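Side-chain contacts in nucleoside phosphorylase, putative (Trypanosoma brucei, PDB 3BJE), which acts as a homodimeric uridine phosphorylase, splitting uridine with phosphate into uracil and ribose 1-phosphate, with a calcium ion bound between its two subunits: residues 99-104 with 175-180; 110-115 with 305-310. All coordinates share one frame; numbering follows the deposited sequence.

Contact 1. Residues 99-104 with 175-180. With CA (calcium ion), chain G.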
ATOM      1  N   ASN A  99      -4.223   0.063   0.950  1.00 13.94           N
ATOM      2  CA  ASN A  99      -5.183   0.450  -0.102  1.00 13.70           C
ATOM      3  C   ASN A  99      -6.553  -0.173   0.148  1.00 15.60           C
ATOM      4  O   ASN A  99      -7.605   0.449  -0.073  1.00 15.93           O
ATOM      5  CB  ASN A  99      -4.657   0.050  -1.474  1.00 14.08           C
ATOM      6  CG  ASN A  99      -3.477   0.904  -1.921  1.00 13.66           C
ATOM      7  OD1 ASN A  99      -2.485   1.086  -1.186  1.00 13.68           O
ATOM      8  ND2 ASN A  99      -3.582   1.441  -3.137  1.00 15.44           N
ATOM      9  N   ILE A 100      -6.542  -1.427   0.606  1.00 14.38           N
ATOM     10  CA  ILE A 100      -7.776  -2.112   0.980  1.00 14.59           C
ATOM     11  C   ILE A 100      -8.491  -1.365   2.109  1.00 15.82           C
ATOM     12  O   ILE A 100      -9.713  -1.170   2.071  1.00 16.41           O
ATOM     13  CB  ILE A 100      -7.512  -3.612   1.374  1.00 16.55           C
ATOM     14  CG1 ILE A 100      -7.007  -4.452   0.181  1.00 16.25           C
ATOM     15  CG2 ILE A 100      -8.781  -4.223   1.978  1.00 16.94           C
ATOM     16  CD1 ILE A 100      -7.865  -4.393  -1.078  1.00 15.82           C
ATOM     17  N   GLU A 101      -7.725  -0.959   3.114  1.00 14.93           N
ATOM     18  CA  GLU A 101      -8.288  -0.256   4.265  1.00 15.55           C
ATOM     19  C   GLU A 101      -9.002   1.012   3.761  1.00 17.34           C
ATOM     20  O   GLU A 101     -10.118   1.318   4.177  1.00 15.83           O
ATOM     21  CB  GLU A 101      -7.182   0.065   5.275  1.00 15.26           C
ATOM     22  CG  GLU A 101      -7.690   0.593   6.638  1.00 14.30           C
ATOM     23  CD  GLU A 101      -7.577   2.109   6.854  1.00 16.35           C
ATOM     24  OE1 GLU A 101      -7.348   2.856   5.853  1.00 17.51           O
ATOM     25  OE2 GLU A 101      -7.728   2.556   8.013  1.00 17.35           O
ATOM     26  N   ILE A 102      -8.365   1.722   2.834  1.00 15.84           N
ATOM     27  CA  ILE A 102      -8.989   2.901   2.246  1.00 14.32           C
ATOM     28  C   ILE A 102     -10.304   2.549   1.550  1.00 16.62           C
ATOM     29  O   ILE A 102     -11.363   3.121   1.816  1.00 16.15           O
ATOM     30  CB  ILE A 102      -8.032   3.563   1.252  1.00 15.77           C
ATOM     31  CG1 ILE A 102      -6.905   4.263   2.017  1.00 16.09           C
ATOM     32  CG2 ILE A 102      -8.792   4.584   0.371  1.00 17.90           C
ATOM     33  CD1 ILE A 102      -5.753   4.726   1.138  1.00 18.45           C
ATOM     34  N   VAL A 103     -10.237   1.614   0.621  1.00 15.63           N
ATOM     35  CA  VAL A 103     -11.393   1.321  -0.209  1.00 15.87           C
ATOM     36  C   VAL A 103     -12.556   0.718   0.598  1.00 17.21           C
ATOM     37  O   VAL A 103     -13.731   1.052   0.344  1.00 17.52           O
ATOM     38  CB  VAL A 103     -10.980   0.419  -1.391  1.00 15.56           C
ATOM     39  CG1 VAL A 103     -12.199  -0.019  -2.215  1.00 19.73           C
ATOM     40  CG2 VAL A 103     -10.008   1.179  -2.299  1.00 18.06           C
ATOM     41  N   LEU A 104     -12.263  -0.205   1.524  1.00 15.92           N
ATOM     42  CA  LEU A 104     -13.342  -0.766   2.346  1.00 15.79           C
ATOM     43  C   LEU A 104     -14.007   0.272   3.263  1.00 16.50           C
ATOM     44  O   LEU A 104     -15.230   0.208   3.462  1.00 18.42           O
ATOM     45  CB  LEU A 104     -12.891  -1.980   3.158  1.00 16.51           C
ATOM     46  CG  LEU A 104     -12.801  -3.291   2.373  1.00 16.03           C
ATOM     47  CD1 LEU A 104     -12.239  -4.358   3.312  1.00 18.35           C
ATOM     48  CD2 LEU A 104     -14.131  -3.724   1.779  1.00 19.88           C
ATOM     49  N   LEU A 175      -4.017  -4.549  12.688  1.00 15.97           N
ATOM     50  CA  LEU A 175      -3.670  -4.300  14.085  1.00 14.94           C
ATOM     51  C   LEU A 175      -4.247  -2.993  14.628  1.00 14.63           C
ATOM     52  O   LEU A 175      -4.338  -2.834  15.833  1.00 15.79           O
ATOM     53  CB  LEU A 175      -2.151  -4.337  14.314  1.00 15.76           C
ATOM     54  CG  LEU A 175      -1.388  -5.636  14.099  1.00 15.49           C
ATOM     55  CD1 LEU A 175       0.019  -5.503  14.710  1.00 14.79           C
ATOM     56  CD2 LEU A 175      -2.087  -6.856  14.659  1.00 14.74           C
ATOM     57  N   TYR A 176      -4.652  -2.076  13.738  1.00 12.86           N
ATOM     58  CA  TYR A 176      -5.267  -0.806  14.086  1.00 13.75           C
ATOM     59  C   TYR A 176      -6.778  -0.975  14.277  1.00 14.21           C
ATOM     60  O   TYR A 176      -7.441  -0.036  14.690  1.00 13.68           O
ATOM     61  CB  TYR A 176      -4.901   0.251  13.029  1.00 13.25           C
ATOM     62  CG  TYR A 176      -3.462   0.594  13.228  1.00 13.49           C
ATOM     63  CD1 TYR A 176      -3.085   1.512  14.186  1.00 13.45           C
ATOM     64  CD2 TYR A 176      -2.467  -0.069  12.558  1.00 14.57           C
ATOM     65  CE1 TYR A 176      -1.740   1.776  14.460  1.00 14.07           C
ATOM     66  CE2 TYR A 176      -1.124   0.188  12.821  1.00 14.15           C
ATOM     67  CZ  TYR A 176      -0.769   1.127  13.763  1.00 13.90           C
ATOM     68  OH  TYR A 176       0.556   1.359  14.054  1.00 13.87           O
ATOM     69  N   TYR A 177      -7.276  -2.192  14.042  1.00 14.49           N
ATOM     70  CA  TYR A 177      -8.673  -2.559  14.224  1.00 13.77           C
ATOM     71  C   TYR A 177      -8.795  -3.722  15.215  1.00 14.87           C
ATOM     72  O   TYR A 177      -9.602  -4.647  15.041  1.00 14.50           O
ATOM     73  CB  TYR A 177      -9.287  -2.938  12.891  1.00 13.60           C
ATOM     74  CG  TYR A 177      -9.366  -1.792  11.902  1.00 15.11           C
ATOM     75  CD1 TYR A 177     -10.570  -1.163  11.641  1.00 13.66           C
ATOM     76  CD2 TYR A 177      -8.233  -1.334  11.238  1.00 13.51           C
ATOM     77  CE1 TYR A 177     -10.651  -0.113  10.761  1.00 13.35           C
ATOM     78  CE2 TYR A 177      -8.292  -0.264  10.353  1.00 14.12           C
ATOM     79  CZ  TYR A 177      -9.521   0.343  10.102  1.00 14.75           C
ATOM     80  OH  TYR A 177      -9.648   1.380   9.202  1.00 15.23           O
ATOM     81  N   SER A 178      -8.001  -3.631  16.288  1.00 14.70           N
ATOM     82  CA  SER A 178      -7.976  -4.603  17.392  1.00 15.94           C
ATOM     83  C   SER A 178      -7.670  -6.058  17.011  1.00 16.34           C
ATOM     84  O   SER A 178      -8.019  -6.972  17.757  1.00 17.63           O
ATOM     85  CB  SER A 178      -9.289  -4.549  18.163  1.00 16.06           C
ATOM     86  OG  SER A 178      -9.528  -3.252  18.668  1.00 15.35           O
ATOM     87  N   ALA A 179      -6.985  -6.293  15.893  1.00 15.68           N
ATOM     88  CA  ALA A 179      -6.705  -7.683  15.487  1.00 15.70           C
ATOM     89  C   ALA A 179      -5.833  -8.408  16.504  1.00 20.04           C
ATOM     90  O   ALA A 179      -5.911  -9.629  16.623  1.00 23.00           O
ATOM     91  CB  ALA A 179      -6.094  -7.744  14.101  1.00 17.53           C
ATOM     92  N   GLY A 180      -5.034  -7.653  17.260  1.00 19.57           N
ATOM     93  CA  GLY A 180      -4.120  -8.241  18.229  1.00 21.54           C
ATOM     94  C   GLY A 180      -4.817  -8.781  19.458  1.00 23.32           C
ATOM     95  O   GLY A 180      -4.227  -9.582  20.189  1.00 24.13           O
TER
HETATM   96 CA    CA G 402      -0.212   0.287  -0.844  1.00 13.12          CA

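Contact 2. Residues 110-115 with 305-310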
ATOM      1  N   LEU A 110     -20.248   4.557   1.639  1.00 15.97           N
ATOM      2  CA  LEU A 110     -21.191   4.608   0.522  1.00 16.34           C
ATOM      3  C   LEU A 110     -22.447   3.755   0.751  1.00 17.94           C
ATOM      4  O   LEU A 110     -23.558   4.136   0.339  1.00 17.67           O
ATOM      5  CB  LEU A 110     -20.507   4.222  -0.777  1.00 18.23           C
ATOM      6  CG  LEU A 110     -19.477   5.238  -1.276  1.00 19.23           C
ATOM      7  CD1 LEU A 110     -18.721   4.653  -2.452  1.00 21.11           C
ATOM      8  CD2 LEU A 110     -20.125   6.548  -1.686  1.00 18.28           C
ATOM      9  N   LYS A 111     -22.280   2.611   1.406  1.00 16.41           N
ATOM     10  CA  LYS A 111     -23.410   1.719   1.645  1.00 16.70           C
ATOM     11  C   LYS A 111     -24.219   2.060   2.882  1.00 18.71           C
ATOM     12  O   LYS A 111     -25.432   1.834   2.908  1.00 19.34           O
ATOM     13  CB  LYS A 111     -22.935   0.279   1.700  1.00 17.16           C
ATOM     14  CG  LYS A 111     -22.588  -0.243   0.309  1.00 17.65           C
ATOM     15  CD  LYS A 111     -23.849  -0.562  -0.519  1.00 18.06           C
ATOM     16  CE  LYS A 111     -23.524  -0.746  -1.993  1.00 17.97           C
ATOM     17  NZ  LYS A 111     -24.734  -0.995  -2.824  1.00 19.32           N
ATOM     18  N   GLU A 112     -23.567   2.573   3.922  1.00 16.50           N
ATOM     19  CA  GLU A 112     -24.238   2.699   5.225  1.00 15.67           C
ATOM     20  C   GLU A 112     -24.324   4.118   5.796  1.00 17.12           C
ATOM     21  O   GLU A 112     -25.003   4.330   6.811  1.00 19.48           O
ATOM     22  CB  GLU A 112     -23.611   1.744   6.230  1.00 15.61           C
ATOM     23  CG  GLU A 112     -23.781   0.290   5.859  1.00 19.10           C
ATOM     24  CD  GLU A 112     -23.378  -0.652   6.971  1.00 20.76           C
ATOM     25  OE1 GLU A 112     -23.923  -0.516   8.100  1.00 20.56           O
ATOM     26  OE2 GLU A 112     -22.555  -1.556   6.708  1.00 19.25           O
ATOM     27  N   TYR A 113     -23.673   5.097   5.163  1.00 16.43           N
ATOM     28  CA  TYR A 113     -23.897   6.490   5.546  1.00 17.19           C
ATOM     29  C   TYR A 113     -24.919   7.100   4.594  1.00 19.52           C
ATOM     30  O   TYR A 113     -24.679   7.203   3.386  1.00 19.68           O
ATOM     31  CB  TYR A 113     -22.604   7.317   5.570  1.00 19.23           C
ATOM     32  CG  TYR A 113     -22.835   8.706   6.127  1.00 20.76           C
ATOM     33  CD1 TYR A 113     -23.112   8.894   7.472  1.00 23.41           C
ATOM     34  CD2 TYR A 113     -22.826   9.827   5.297  1.00 23.25           C
ATOM     35  CE1 TYR A 113     -23.338  10.155   7.985  1.00 24.81           C
ATOM     36  CE2 TYR A 113     -23.058  11.104   5.809  1.00 24.97           C
ATOM     37  CZ  TYR A 113     -23.314  11.251   7.150  1.00 24.08           C
ATOM     38  OH  TYR A 113     -23.553  12.504   7.669  1.00 25.44           O
ATOM     39  N   ASP A 114     -26.078   7.449   5.145  1.00 19.40           N
ATOM     40  CA  ASP A 114     -27.134   8.082   4.377  1.00 21.00           C
ATOM     41  C   ASP A 114     -26.838   9.578   4.275  1.00 20.47           C
ATOM     42  O   ASP A 114     -27.064  10.337   5.226  1.00 21.64           O
ATOM     43  CB  ASP A 114     -28.486   7.807   5.043  1.00 18.78           C
ATOM     44  CG  ASP A 114     -29.645   8.349   4.258  1.00 24.40           C
ATOM     45  OD1 ASP A 114     -29.431   9.198   3.371  1.00 23.72           O
ATOM     46  OD2 ASP A 114     -30.780   7.926   4.546  1.00 19.91           O
ATOM     47  N   MET A 115     -26.285   9.975   3.129  1.00 23.82           N
ATOM     48  CA  MET A 115     -25.837  11.347   2.934  1.00 25.44           C
ATOM     49  C   MET A 115     -27.021  12.303   2.907  1.00 26.39           C
ATOM     50  O   MET A 115     -26.916  13.437   3.378  1.00 27.17           O
ATOM     51  CB  MET A 115     -25.009  11.466   1.649  1.00 26.88           C
ATOM     52  CG  MET A 115     -23.622  10.890   1.809  1.00 32.72           C
ATOM     53  SD  MET A 115     -22.744  10.699   0.249  1.00 38.57           S
ATOM     54  CE  MET A 115     -21.531   9.440   0.697  1.00 35.52           C
ATOM     55  N   LEU A 305     -17.106  -5.836   9.460  1.00 17.37           N
ATOM     56  CA  LEU A 305     -18.325  -5.118   9.040  1.00 18.93           C
ATOM     57  C   LEU A 305     -19.535  -6.025   8.814  1.00 19.16           C
ATOM     58  O   LEU A 305     -20.645  -5.529   8.630  1.00 19.58           O
ATOM     59  CB  LEU A 305     -18.083  -4.333   7.755  1.00 19.45           C
ATOM     60  CG  LEU A 305     -17.082  -3.204   7.841  1.00 19.32           C
ATOM     61  CD1 LEU A 305     -16.907  -2.600   6.454  1.00 20.34           C
ATOM     62  CD2 LEU A 305     -17.550  -2.184   8.861  1.00 18.42           C
ATOM     63  N   GLY A 306     -19.328  -7.337   8.837  1.00 18.21           N
ATOM     64  CA  GLY A 306     -20.374  -8.283   8.496  1.00 18.47           C
ATOM     65  C   GLY A 306     -20.622  -8.485   7.011  1.00 19.70           C
ATOM     66  O   GLY A 306     -21.634  -9.078   6.632  1.00 21.54           O
ATOM     67  N   TYR A 307     -19.705  -8.026   6.172  1.00 18.23           N
ATOM     68  CA  TYR A 307     -19.802  -8.226   4.737  1.00 17.98           C
ATOM     69  C   TYR A 307     -19.136  -9.552   4.384  1.00 18.93           C
ATOM     70  O   TYR A 307     -18.129  -9.918   5.000  1.00 21.24           O
ATOM     71  CB  TYR A 307     -19.082  -7.113   3.978  1.00 19.61           C
ATOM     72  CG  TYR A 307     -19.572  -5.686   4.203  1.00 17.44           C
ATOM     73  CD1 TYR A 307     -20.741  -5.411   4.908  1.00 18.71           C
ATOM     74  CD2 TYR A 307     -18.879  -4.609   3.665  1.00 17.87           C
ATOM     75  CE1 TYR A 307     -21.188  -4.104   5.085  1.00 18.77           C
ATOM     76  CE2 TYR A 307     -19.312  -3.282   3.852  1.00 18.86           C
ATOM     77  CZ  TYR A 307     -20.463  -3.036   4.566  1.00 20.96           C
ATOM     78  OH  TYR A 307     -20.915  -1.735   4.750  1.00 19.46           O
ATOM     79  N   GLN A 308     -19.680 -10.268   3.404  1.00 17.97           N
ATOM     80  CA  GLN A 308     -19.122 -11.545   2.973  1.00 18.94           C
ATOM     81  C   GLN A 308     -18.003 -11.274   1.992  1.00 20.18           C
ATOM     82  O   GLN A 308     -18.228 -10.621   0.969  1.00 21.86           O
ATOM     83  CB  GLN A 308     -20.186 -12.393   2.299  1.00 19.96           C
ATOM     84  CG  GLN A 308     -21.427 -12.593   3.152  1.00 21.19           C
ATOM     85  CD  GLN A 308     -22.297 -13.736   2.646  1.00 23.42           C
ATOM     86  OE1 GLN A 308     -22.115 -14.226   1.529  1.00 26.15           O
ATOM     87  NE2 GLN A 308     -23.219 -14.183   3.487  1.00 26.34           N
ATOM     88  N   ALA A 309     -16.801 -11.763   2.292  1.00 17.21           N
ATOM     89  CA  ALA A 309     -15.655 -11.503   1.439  1.00 18.09           C
ATOM     90  C   ALA A 309     -14.792 -12.742   1.256  1.00 17.95           C
ATOM     91  O   ALA A 309     -14.809 -13.667   2.071  1.00 19.49           O
ATOM     92  CB  ALA A 309     -14.820 -10.344   1.983  1.00 17.48           C
ATOM     93  N   GLY A 310     -14.022 -12.724   0.174  1.00 19.42           N
ATOM     94  CA  GLY A 310     -12.993 -13.723  -0.063  1.00 20.52           C
ATOM     95  C   GLY A 310     -12.076 -13.320  -1.199  1.00 20.47           C
ATOM     96  O   GLY A 310     -12.071 -12.182  -1.644  1.00 18.59           O
TER

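Contact 1. Residues 99-104 with 175-180
Tyr-177 reaches from its loop to helix 97-112 and gives its phenol hydrogen to Glu-101. The bond from Tyr-177 OH to Glu-101 OE2 is short, 2.5 Å. The carboxylate oxygen lies at the ring edge, in the ring plane. The hydroxyl meets OE2 from above the carboxylate plane, 39° out of it. With CG opposite the backbone N (chi1 -170°), Glu-101 CG comes 3.3 Å from Tyr-177 OH. The bend at chi2 then turns the carboxylate to the phenol. The two side chains cross at about a right angle.

The tight part is this one buried pair, and it covers little surface. Asn-105 ND2 also bonds to the phenol oxygen, and Gly-252 of the second subunit packs on Glu-101. The solvent side lies further along the loop: Ser-178 and Ala-179 are partly exposed and Gly-180 is exposed.

Two residues before Glu-101, Asn-99 OD1 binds the calcium ion at 2.4 Å. Met-95 and Asp-98 bind it too, as do the same three residues of the second subunit. The donated hydrogen bond would be expected to stabilise a buried negative charge on Glu-101, close to the calcium site between the subunits.

Contact 2. Residues 110-115 with 305-310
Glu-112 and Tyr-307 extend toward each other from opposite directions and meet through one polar bond. Tyr-307 OH donates to Glu-112 OE2 at 2.6 Å. Glu-112 OE2 accepts with its anti lone pair, away from the other carboxylate oxygen. The bond also brings Glu-112 OE2 to 3.3 Å from Tyr-307 CE1. The carboxylate and ring planes stand 49° apart. Glu-112 runs extended beyond CG (chi2 -170°), which carries its carboxylate across to the phenol.

The same groups have further polar partners. Arg-123 NH2 forms a salt bridge with Glu-112 OE2 and a hydrogen bond with Leu-305 O. One guanidinium therefore links both segments. His-108 ND1 is hydrogen-bonded to Tyr-307 OH. The positive charge of Arg-123 and the donated phenol hydrogen would both be expected to favour the ionised carboxylate.

Van der Waals contacts are few. Lys-111 adds a loose one, its CB 4.2 Å from Tyr-307 OH. Its amine turns elsewhere, to Leu-42 O and to a salt bridge with Asp-44. Within its own segment, Leu-305 CB sits 3.9 Å above the Tyr-307 ring plane, over the ring centre. Arg-260 and Phe-261 of the second subunit pack on Glu-112 and Leu-305.

Gly-306, with positive phi (79°), ends helix 295-305 in a Schellman motif, and the chain goes on into strand 308-318. Tyr-307 lies in this short link, and Met-141 touches its side chain. Across the contact, helix 97-112 gives way to strand 113-114, which pairs antiparallel with strand 119-120. The bond therefore joins the last turn of helix 97-112 to the link between helix 295-305 and strand 308-318.

How the contacts relate
Both contacts use helix 97-112. Contact 1 takes its early turns and contact 2 its C-terminal end. Their centres are 14 Å apart, and their nearest atoms are about 4 Å apart without touching. The order along the chain is 99-104, 110-115, 175-180, 305-310, so the two pairings cross. The helix is tied first to the loop between strand 161-169 and helix 186-198, then to the link between helix 295-305 and strand 308-318. Tyr-177 touches Leu-301 of helix 295-305, and contact 2 lies at that helix's end. Two tyrosine-glutamate bonds thus fasten one helix at two levels beside the second subunit. Only contact 1 includes a calcium ligand.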